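Local coordinates for protein peptidase S15/CocE/NonD (Thaumarchaeota archaeon SCGC AB-539-E09, PDB 4PF1) that is a serine peptidase of the S15/CocE family with an alpha/beta hydrolase fold, an aminopeptidase that probably removes residues from peptide N-termini, at residues F425-V429 with T468-W473. Numbering follows the deposited sequence.
Sequences FDEYV and TDVLVW
Tyr428 lies against Leu471 and the backbone of Asp469: one delta carbon, CD1, packs on CG of Leu471 at 3.4 Å, while the other, CD2, comes within 3.3 Å of Asp469 O. CG of Tyr428 sits between the backbone N and the carbonyl carbon (chi1 74°), a setting that swings the ring across residues 469-471. The isobutyl group of Leu471 also reaches Asp426, its CD1 lying 3.8 Å from Asp426 CB. Beyond it, Trp473 NE1 donates to Asp426 OD2 over 3.0 Å; the oxygen is almost in the indole plane, but the N-H meets it from above the carboxylate plane, 59° out, and the bond is bent (141°). At the other end a water bridges Val429 N and Thr468 O. Here side chains join two antiparallel sheets of the C-terminal non-catalytic domain, consistent with the jelly-roll beta-sandwich of its galactose-binding-like relatives, the short strand axes 8.5 Å apart. Strand 425-430 pairs with strand 606-625, whose Arg612 forms a salt bridge with Asp426 OD2; strand 471-474 pairs with 571-577. Just past the latter, Ser578 OG hydrogen-bonds Tyr428 OH, fixing the far end of the ring. An alanine in place of Tyr428 is likely to open a gap beside Leu471 and deprive Ser578 of this partner.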
ATOM      1  N   PHE A 425     -47.383   4.185  -2.998  1.00 15.41           N
ATOM      2  CA  PHE A 425     -46.418   3.173  -2.585  1.00 14.52           C
ATOM      3  C   PHE A 425     -45.253   3.136  -3.558  1.00 18.60           C
ATOM      4  O   PHE A 425     -45.374   3.611  -4.690  1.00 19.04           O
ATOM      5  CB  PHE A 425     -47.075   1.766  -2.487  1.00 16.13           C
ATOM      6  CG  PHE A 425     -47.830   1.311  -3.719  1.00 17.87           C
ATOM      7  CD1 PHE A 425     -47.161   0.722  -4.790  1.00 20.48           C
ATOM      8  CD2 PHE A 425     -49.214   1.423  -3.789  1.00 19.78           C
ATOM      9  CE1 PHE A 425     -47.861   0.300  -5.926  1.00 21.40           C
ATOM     10  CE2 PHE A 425     -49.913   0.994  -4.922  1.00 22.79           C
ATOM     11  CZ  PHE A 425     -49.231   0.433  -5.981  1.00 20.63           C
ATOM     12  N   ASP A 426     -44.138   2.552  -3.131  1.00 14.74           N
ATOM     13  CA  ASP A 426     -42.980   2.311  -3.985  1.00 14.22           C
ATOM     14  C   ASP A 426     -42.864   0.811  -4.179  1.00 18.30           C
ATOM     15  O   ASP A 426     -42.966   0.059  -3.208  1.00 17.66           O
ATOM     16  CB  ASP A 426     -41.707   2.915  -3.384  1.00 15.40           C
ATOM     17  CG  ASP A 426     -41.798   4.413  -3.213  1.00 24.67           C
ATOM     18  OD1 ASP A 426     -41.822   5.130  -4.243  1.00 25.95           O
ATOM     19  OD2 ASP A 426     -41.894   4.870  -2.057  1.00 29.79           O
ATOM     20  N   GLU A 427     -42.727   0.369  -5.435  1.00 15.09           N
ATOM     21  CA  GLU A 427     -42.727  -1.048  -5.773  1.00 14.59           C
ATOM     22  C   GLU A 427     -41.380  -1.545  -6.294  1.00 18.28           C
ATOM     23  O   GLU A 427     -40.671  -0.817  -6.992  1.00 18.59           O
ATOM     24  CB  GLU A 427     -43.816  -1.312  -6.819  1.00 16.18           C
ATOM     25  CG  GLU A 427     -44.184  -2.772  -7.004  1.00 21.30           C
ATOM     26  CD  GLU A 427     -45.232  -2.992  -8.074  1.00 31.54           C
ATOM     27  OE1 GLU A 427     -44.867  -3.003  -9.271  1.00 21.75           O
ATOM     28  OE2 GLU A 427     -46.420  -3.152  -7.718  1.00 20.49           O
ATOM     29  N   TYR A 428     -41.051  -2.811  -5.975  1.00 13.83           N
ATOM     30  CA  TYR A 428     -39.869  -3.523  -6.468  1.00 13.23           C
ATOM     31  C   TYR A 428     -40.093  -5.029  -6.386  1.00 17.56           C
ATOM     32  O   TYR A 428     -40.945  -5.491  -5.619  1.00 17.02           O
ATOM     33  CB  TYR A 428     -38.583  -3.112  -5.721  1.00 13.58           C
ATOM     34  CG  TYR A 428     -38.446  -3.643  -4.310  1.00 14.59           C
ATOM     35  CD1 TYR A 428     -39.083  -3.017  -3.243  1.00 16.32           C
ATOM     36  CD2 TYR A 428     -37.608  -4.718  -4.026  1.00 15.10           C
ATOM     37  CE1 TYR A 428     -38.885  -3.439  -1.931  1.00 16.38           C
ATOM     38  CE2 TYR A 428     -37.436  -5.178  -2.721  1.00 15.85           C
ATOM     39  CZ  TYR A 428     -38.078  -4.534  -1.675  1.00 21.33           C
ATOM     40  OH  TYR A 428     -37.911  -4.974  -0.384  1.00 19.39           O
ATOM     41  N   VAL A 429     -39.336  -5.793  -7.186  1.00 13.70           N
ATOM     42  CA  VAL A 429     -39.431  -7.246  -7.187  1.00 12.95           C
ATOM     43  C   VAL A 429     -38.180  -7.823  -6.521  1.00 15.75           C
ATOM     44  O   VAL A 429     -37.056  -7.518  -6.934  1.00 14.07           O
ATOM     45  CB  VAL A 429     -39.657  -7.830  -8.610  1.00 16.71           C
ATOM     46  CG1 VAL A 429     -39.702  -9.358  -8.580  1.00 16.39           C
ATOM     47  CG2 VAL A 429     -40.933  -7.270  -9.240  1.00 16.70           C
ATOM     48  N   THR A 468     -32.381  -2.257  -8.858  1.00 13.24           N
ATOM     49  CA  THR A 468     -33.833  -2.194  -9.068  1.00 13.18           C
ATOM     50  C   THR A 468     -34.604  -2.971  -7.993  1.00 16.46           C
ATOM     51  O   THR A 468     -35.798  -2.725  -7.818  1.00 15.67           O
ATOM     52  CB  THR A 468     -34.204  -2.677 -10.471  1.00 19.83           C
ATOM     53  OG1 THR A 468     -33.603  -3.948 -10.712  1.00 23.04           O
ATOM     54  CG2 THR A 468     -33.798  -1.687 -11.560  1.00 15.37           C
ATOM     55  N   ASP A 469     -33.927  -3.891  -7.262  1.00 12.91           N
ATOM     56  CA  ASP A 469     -34.550  -4.676  -6.184  1.00 12.78           C
ATOM     57  C   ASP A 469     -34.296  -4.012  -4.798  1.00 17.30           C
ATOM     58  O   ASP A 469     -34.365  -4.679  -3.762  1.00 17.19           O
ATOM     59  CB  ASP A 469     -34.054  -6.146  -6.210  1.00 14.15           C
ATOM     60  CG  ASP A 469     -32.547  -6.340  -6.096  1.00 21.89           C
ATOM     61  OD1 ASP A 469     -31.807  -5.333  -6.172  1.00 22.60           O
ATOM     62  OD2 ASP A 469     -32.106  -7.503  -5.973  1.00 24.46           O
ATOM     63  N   VAL A 470     -34.014  -2.691  -4.797  1.00 13.89           N
ATOM     64  CA  VAL A 470     -33.753  -1.892  -3.591  1.00 13.62           C
ATOM     65  C   VAL A 470     -34.518  -0.559  -3.711  1.00 17.23           C
ATOM     66  O   VAL A 470     -34.540   0.034  -4.789  1.00 16.54           O
ATOM     67  CB  VAL A 470     -32.215  -1.651  -3.370  1.00 17.29           C
ATOM     68  CG1 VAL A 470     -31.949  -0.750  -2.160  1.00 16.83           C
ATOM     69  CG2 VAL A 470     -31.446  -2.967  -3.234  1.00 16.80           C
ATOM     70  N   LEU A 471     -35.153  -0.101  -2.616  1.00 14.07           N
ATOM     71  CA  LEU A 471     -35.849   1.186  -2.601  1.00 13.87           C
ATOM     72  C   LEU A 471     -34.984   2.221  -1.921  1.00 17.69           C
ATOM     73  O   LEU A 471     -34.273   1.893  -0.970  1.00 17.00           O
ATOM     74  CB  LEU A 471     -37.213   1.096  -1.910  1.00 14.03           C
ATOM     75  CG  LEU A 471     -38.286   0.230  -2.577  1.00 18.46           C
ATOM     76  CD1 LEU A 471     -39.556   0.251  -1.773  1.00 18.52           C
ATOM     77  CD2 LEU A 471     -38.572   0.677  -4.022  1.00 20.34           C
ATOM     78  N   VAL A 472     -34.992   3.456  -2.435  1.00 14.51           N
ATOM     79  CA  VAL A 472     -34.146   4.531  -1.906  1.00 14.64           C
ATOM     80  C   VAL A 472     -34.965   5.818  -1.701  1.00 17.86           C
ATOM     81  O   VAL A 472     -35.776   6.182  -2.554  1.00 17.62           O
ATOM     82  CB  VAL A 472     -32.907   4.799  -2.827  1.00 18.68           C
ATOM     83  CG1 VAL A 472     -31.910   5.731  -2.152  1.00 18.70           C
ATOM     84  CG2 VAL A 472     -32.217   3.497  -3.247  1.00 18.26           C
ATOM     85  N   TRP A 473     -34.737   6.496  -0.562  1.00 13.29           N
ATOM     86  CA  TRP A 473     -35.325   7.793  -0.212  1.00 12.66           C
ATOM     87  C   TRP A 473     -34.245   8.654   0.424  1.00 17.08           C
ATOM     88  O   TRP A 473     -33.447   8.144   1.211  1.00 16.40           O
ATOM     89  CB  TRP A 473     -36.519   7.647   0.747  1.00 11.09           C
ATOM     90  CG  TRP A 473     -37.636   6.788   0.233  1.00 11.64           C
ATOM     91  CD1 TRP A 473     -38.683   7.180  -0.550  1.00 14.85           C
ATOM     92  CD2 TRP A 473     -37.833   5.397   0.506  1.00 10.99           C
ATOM     93  NE1 TRP A 473     -39.523   6.114  -0.783  1.00 14.28           N
ATOM     94  CE2 TRP A 473     -39.025   5.006  -0.146  1.00 15.15           C
ATOM     95  CE3 TRP A 473     -37.132   4.442   1.265  1.00 11.49           C
ATOM     96  CZ2 TRP A 473     -39.519   3.697  -0.078  1.00 14.01           C
ATOM     97  CZ3 TRP A 473     -37.625   3.150   1.332  1.00 12.63           C
ATOM     98  CH2 TRP A 473     -38.814   2.794   0.683  1.00 13.53           C
TER
HETATM   99  O   HOH W   1     -37.849  -4.336  -9.159  1.00 19.68           O